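Local coordinates for protein putative sortase (Streptococcus pneumoniae, PDB 2W1K) that probably acts as a cysteine transpeptidase that joins pilin subunits covalently in building the pilus fibre on the bacterial surface, at residues G8-F12 with V63-L67; A111-A115 with T174-I178. All blocks are in the same frame, centred on the assembly; numbering follows the deposited sequence.

Interaction 1: residues G8-F12 with V63-L67; sequences GHATF and VYGYL
Y66 points from the strand at the helix of residues 8-12, and its ring packs against H9 and F12, which stand three residues apart on the same side of that helix. H9 meets the ring twice. Its CA lies over one face, offset toward the rim, in a CH-pi contact 3.7 Å from the centroid of the Y66 ring, while its imidazole turns an edge to the phenol face, the planes at 82°. H9 CD2 leads this T-shaped pair, 3.7 Å from Y66 CG. F12 sends its side chain past Y66 in the opposite direction: F12 CB lies 3.4 Å from Y66 CE1, and the two rings meet obliquely. With CG anti to the backbone N (chi1 176°), the F12 ring is carried toward the strand, where CZ comes 3.5 Å from Y64 O and F12 CD1 packs at 4.0 Å against V63 CG1. Glycine suits position 8, because with no side chain there the Y66 hydroxyl can press close on the backbone, Y66 OH 3.0 Å from G8 C, without a hydrogen bond to it. G65 CA lies 3.8 Å from F12 CZ.

The second shell helps to set the orientations. H9 NE2 is hydrogen-bonded to D137, whose backbone also pairs with that of Y66, and F210 stacks on the H9 ring. Y64 and G65 both face V78 in a classic beta bulge.

No hydrogen bond crosses between the two segments. Between them the attachment is aromatic and apolar packing, and the bond from H9 NE2 to D137 adds a polar tie that probably helps to fix the rotation of the imidazole.

Interaction 2: residues A111-A115 with T174-I178; sequences AGHRA and TCDPI
R114 and D176 lie side by side and point the same way, their guanidinium and carboxylate planes nearly coplanar at 22°. R114 NH1 makes a salt bridge of 3.0 Å to D176 OD1, which accepts with its anti lone pair, the one directed away from the other carboxylate oxygen. The same nitrogen gives its second hydrogen to C175 O, 2.7 Å from R114 NH1, and both acceptors lie close to the guanidinium plane. A bend at chi2 (66°) in the aliphatic chain carries its methylenes across the strand, with R114 CD 3.6 Å from T174 OG1. I178 crosses the chain at about a right angle, its CG1 4.1 Å from R114 CG.

T174 also stands across the arginine at nearly a right angle. Its OG1, anti to the backbone N (chi1 -168°), donates to G112 O at 2.7 Å, tying loop to strand, while its methyl CG2 packs 3.7 Å from R114 CD. Threonine thus serves both the polar carbonyl and the aliphatic part of R114. A water bridges D176 OD1 and, weakly, R114 NH2. Farther out, R114 NE bonds R123 O and NH2 bridges to D126, so an arginine, with donors on three nitrogens, is well suited to this place.

The residues flanking these bonds fit the sortase pattern: C175 ends a TLITC sequence matching the family's TLxTC signature, and H113, C175 and the nearby R184 probably correspond to the His, Cys and Arg of the sortase active site. F45, which touches A111 and C175, belongs to a DPF sequence like the lid of class C sortases. The bonds of R114 and the T174-G112 bond hold the H113 loop to the C175 strand, consistent with keeping the active site in shape.

Overall arrangement
The two contacts follow one another along the chain, interaction 1 closing before interaction 2 opens. Their centres lie about 22 Å apart and their nearest atoms about 8 Å, so they do not touch, yet both reach the same mixed sheet of the sortase beta-barrel. Interaction 1 packs the N-terminal helix 5-15 on strand 65-69, beside strands 74-80 and 133-137. Interaction 2 lies at the neighbouring parallel strands 106-111 and 168-176, joining the loop after the former to the end of the latter. The first thus joins the helical N-terminal region to the barrel, while the second lies in the region that, by family resemblance, probably forms the active site.

Interaction 1: residues G8-F12 with V63-L67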
loop_
_atom_site.group_PDB
_atom_site.type_symbol
_atom_site.label_atom_id
_atom_site.label_comp_id
_atom_site.label_asym_id
_atom_site.label_seq_id
_atom_site.Cartn_x
_atom_site.Cartn_y
_atom_site.Cartn_z
ATOM N N GLY A 8 7.199 13.927 6.772
ATOM C CA GLY A 8 7.303 13.420 5.441
ATOM C C GLY A 8 5.959 13.536 4.768
ATOM O O GLY A 8 5.890 13.916 3.620
ATOM N N HIS A 9 4.918 13.198 5.519
ATOM C CA HIS A 9 3.538 13.265 5.037
ATOM C C HIS A 9 3.225 14.712 4.674
ATOM O O HIS A 9 2.626 14.993 3.626
ATOM C CB HIS A 9 2.530 12.776 6.091
ATOM C CG HIS A 9 1.120 12.969 5.648
ATOM N ND1 HIS A 9 0.307 13.981 6.117
ATOM C CD2 HIS A 9 0.394 12.307 4.711
ATOM C CE1 HIS A 9 -0.861 13.918 5.519
ATOM N NE2 HIS A 9 -0.838 12.903 4.672
ATOM N N ALA A 10 3.591 15.648 5.535
ATOM C CA ALA A 10 3.212 17.015 5.196
ATOM C C ALA A 10 3.994 17.417 3.930
ATOM O O ALA A 10 3.437 18.099 3.053
ATOM C CB ALA A 10 3.423 18.055 6.373
ATOM N N THR A 11 5.246 16.989 3.797
ATOM C CA THR A 11 5.942 17.390 2.572
ATOM C C THR A 11 5.343 16.714 1.292
ATOM O O THR A 11 5.036 17.405 0.272
ATOM C CB THR A 11 7.536 17.315 2.657
ATOM O OG1 THR A 11 8.049 16.203 1.896
ATOM C CG2 THR A 11 8.068 17.298 4.132
ATOM N N PHE A 12 5.161 15.383 1.365
ATOM C CA PHE A 12 4.355 14.649 0.377
ATOM C C PHE A 12 3.158 15.472 -0.041
ATOM O O PHE A 12 3.061 15.879 -1.216
ATOM C CB PHE A 12 3.870 13.286 0.897
ATOM C CG PHE A 12 2.975 12.576 -0.083
ATOM C CD1 PHE A 12 3.460 12.185 -1.333
ATOM C CD2 PHE A 12 1.613 12.344 0.213
ATOM C CE1 PHE A 12 2.612 11.534 -2.251
ATOM C CE2 PHE A 12 0.778 11.694 -0.706
ATOM C CZ PHE A 12 1.291 11.301 -1.936
ATOM N N VAL A 63 8.047 8.989 -2.988
ATOM C CA VAL A 63 6.931 8.500 -2.245
ATOM C C VAL A 63 5.637 8.576 -3.125
ATOM O O VAL A 63 5.249 9.658 -3.653
ATOM C CB VAL A 63 6.759 9.335 -1.003
ATOM C CG1 VAL A 63 5.515 8.910 -0.294
ATOM C CG2 VAL A 63 8.059 9.178 -0.114
ATOM N N TYR A 64 4.999 7.415 -3.317
ATOM C CA TYR A 64 3.837 7.417 -4.124
ATOM C C TYR A 64 2.516 7.795 -3.326
ATOM O O TYR A 64 1.565 8.380 -3.910
ATOM C CB TYR A 64 3.704 6.010 -4.712
ATOM C CG TYR A 64 2.403 5.828 -5.544
ATOM C CD1 TYR A 64 2.222 6.503 -6.747
ATOM C CD2 TYR A 64 1.379 4.954 -5.110
ATOM C CE1 TYR A 64 1.048 6.347 -7.499
ATOM C CE2 TYR A 64 0.189 4.814 -5.853
ATOM C CZ TYR A 64 0.073 5.479 -7.050
ATOM O OH TYR A 64 -1.039 5.287 -7.811
ATOM N N GLY A 65 2.436 7.370 -2.054
ATOM C CA GLY A 65 1.253 7.602 -1.191
ATOM C C GLY A 65 1.650 7.508 0.267
ATOM O O GLY A 65 2.806 7.174 0.579
ATOM N N TYR A 66 0.718 7.854 1.165
ATOM C CA TYR A 66 0.905 7.574 2.584
ATOM C C TYR A 66 -0.166 6.669 3.110
ATOM O O TYR A 66 -1.352 6.826 2.759
ATOM C CB TYR A 66 0.932 8.853 3.461
ATOM C CG TYR A 66 2.325 9.288 3.665
ATOM C CD1 TYR A 66 2.943 9.990 2.655
ATOM C CD2 TYR A 66 3.017 9.063 4.846
ATOM C CE1 TYR A 66 4.200 10.435 2.761
ATOM C CE2 TYR A 66 4.377 9.509 4.969
ATOM C CZ TYR A 66 4.894 10.178 3.898
ATOM O OH TYR A 66 6.140 10.684 3.813
ATOM N N LEU A 67 0.239 5.788 4.014
ATOM C CA LEU A 67 -0.672 4.796 4.496
ATOM C C LEU A 67 -0.727 4.866 6.048
ATOM O O LEU A 67 0.309 4.963 6.754
ATOM C CB LEU A 67 -0.223 3.388 4.011
ATOM C CG LEU A 67 -1.141 2.208 4.405
ATOM C CD1 LEU A 67 -0.955 1.069 3.399
ATOM C CD2 LEU A 67 -0.799 1.630 5.828
#

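Interaction 2: residues A111-A115 with T174-I178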
loop_
_atom_site.group_PDB
_atom_site.type_symbol
_atom_site.label_atom_id
_atom_site.label_comp_id
_atom_site.label_asym_id
_atom_site.label_seq_id
_atom_site.Cartn_x
_atom_site.Cartn_y
_atom_site.Cartn_z
ATOM N N ALA A 111 3.615 -4.277 0.615
ATOM C CA ALA A 111 4.365 -5.116 1.520
ATOM C C ALA A 111 5.028 -4.311 2.660
ATOM O O ALA A 111 5.266 -3.091 2.552
ATOM C CB ALA A 111 5.412 -5.960 0.724
ATOM N N GLY A 112 5.287 -4.965 3.793
ATOM C CA GLY A 112 6.171 -4.340 4.750
ATOM C C GLY A 112 6.809 -5.337 5.664
ATOM O O GLY A 112 6.215 -6.430 5.927
ATOM N N HIS A 113 7.990 -4.958 6.197
ATOM C CA HIS A 113 8.714 -5.837 7.153
ATOM C C HIS A 113 8.066 -6.129 8.476
ATOM O O HIS A 113 7.278 -5.317 9.012
ATOM C CB HIS A 113 10.094 -5.296 7.408
ATOM C CG HIS A 113 11.033 -5.569 6.298
ATOM N ND1 HIS A 113 11.135 -6.831 5.726
ATOM C CD2 HIS A 113 12.002 -4.801 5.742
ATOM C CE1 HIS A 113 12.122 -6.813 4.844
ATOM N NE2 HIS A 113 12.683 -5.598 4.858
ATOM N N ARG A 114 8.383 -7.319 8.988
ATOM C CA ARG A 114 7.785 -7.813 10.245
ATOM C C ARG A 114 8.650 -7.435 11.465
ATOM O O ARG A 114 8.128 -7.096 12.551
ATOM C CB ARG A 114 7.677 -9.326 10.219
ATOM C CG ARG A 114 6.778 -9.835 11.338
ATOM C CD ARG A 114 5.379 -9.333 11.041
ATOM N NE ARG A 114 4.364 -9.726 12.028
ATOM C CZ ARG A 114 3.683 -10.890 12.083
ATOM N NH1 ARG A 114 3.926 -11.956 11.261
ATOM N NH2 ARG A 114 2.785 -11.005 13.061
ATOM N N ALA A 115 9.953 -7.491 11.275
ATOM C CA ALA A 115 10.932 -7.289 12.345
ATOM C C ALA A 115 12.264 -6.712 11.793
ATOM O O ALA A 115 13.330 -7.201 12.104
ATOM C CB ALA A 115 11.189 -8.613 13.015
ATOM N N THR A 174 3.151 -9.426 4.869
ATOM C CA THR A 174 4.359 -9.402 5.679
ATOM C C THR A 174 4.753 -10.800 5.971
ATOM O O THR A 174 4.023 -11.710 5.577
ATOM C CB THR A 174 4.171 -8.608 7.002
ATOM O OG1 THR A 174 5.435 -8.401 7.601
ATOM C CG2 THR A 174 3.234 -9.305 8.046
ATOM N N CYS A 175 5.928 -10.987 6.637
ATOM C CA CYS A 175 6.437 -12.337 6.894
ATOM C C CYS A 175 5.838 -12.958 8.170
ATOM O O CYS A 175 5.501 -12.266 9.129
ATOM C CB CYS A 175 7.979 -12.348 6.869
ATOM S SG CYS A 175 8.557 -12.118 5.180
ATOM N N ASP A 176 5.671 -14.264 8.181
ATOM C CA ASP A 176 5.091 -14.906 9.353
ATOM C C ASP A 176 5.596 -16.382 9.375
ATOM O O ASP A 176 5.788 -17.006 8.333
ATOM C CB ASP A 176 3.565 -14.785 9.227
ATOM C CG ASP A 176 2.796 -15.364 10.408
ATOM O OD1 ASP A 176 2.773 -14.745 11.506
ATOM O OD2 ASP A 176 2.196 -16.470 10.237
ATOM N N PRO A 177 5.791 -16.969 10.582
ATOM C CA PRO A 177 5.686 -16.355 11.894
ATOM C C PRO A 177 7.105 -15.915 12.332
ATOM O O PRO A 177 8.083 -16.189 11.627
ATOM C CB PRO A 177 5.124 -17.478 12.734
ATOM C CG PRO A 177 5.842 -18.681 12.149
ATOM C CD PRO A 177 5.909 -18.430 10.658
ATOM N N ILE A 178 7.201 -15.138 13.402
ATOM C CA ILE A 178 8.489 -14.734 13.944
ATOM C C ILE A 178 9.003 -15.976 14.662
ATOM O O ILE A 178 8.184 -16.598 15.411
ATOM C CB ILE A 178 8.193 -13.659 15.030
ATOM C CG1 ILE A 178 7.468 -12.463 14.364
ATOM C CG2 ILE A 178 9.396 -13.228 15.757
ATOM C CD1 ILE A 178 7.135 -11.333 15.296
HETATM O O HOH W 1 1.222 -13.965 13.524
#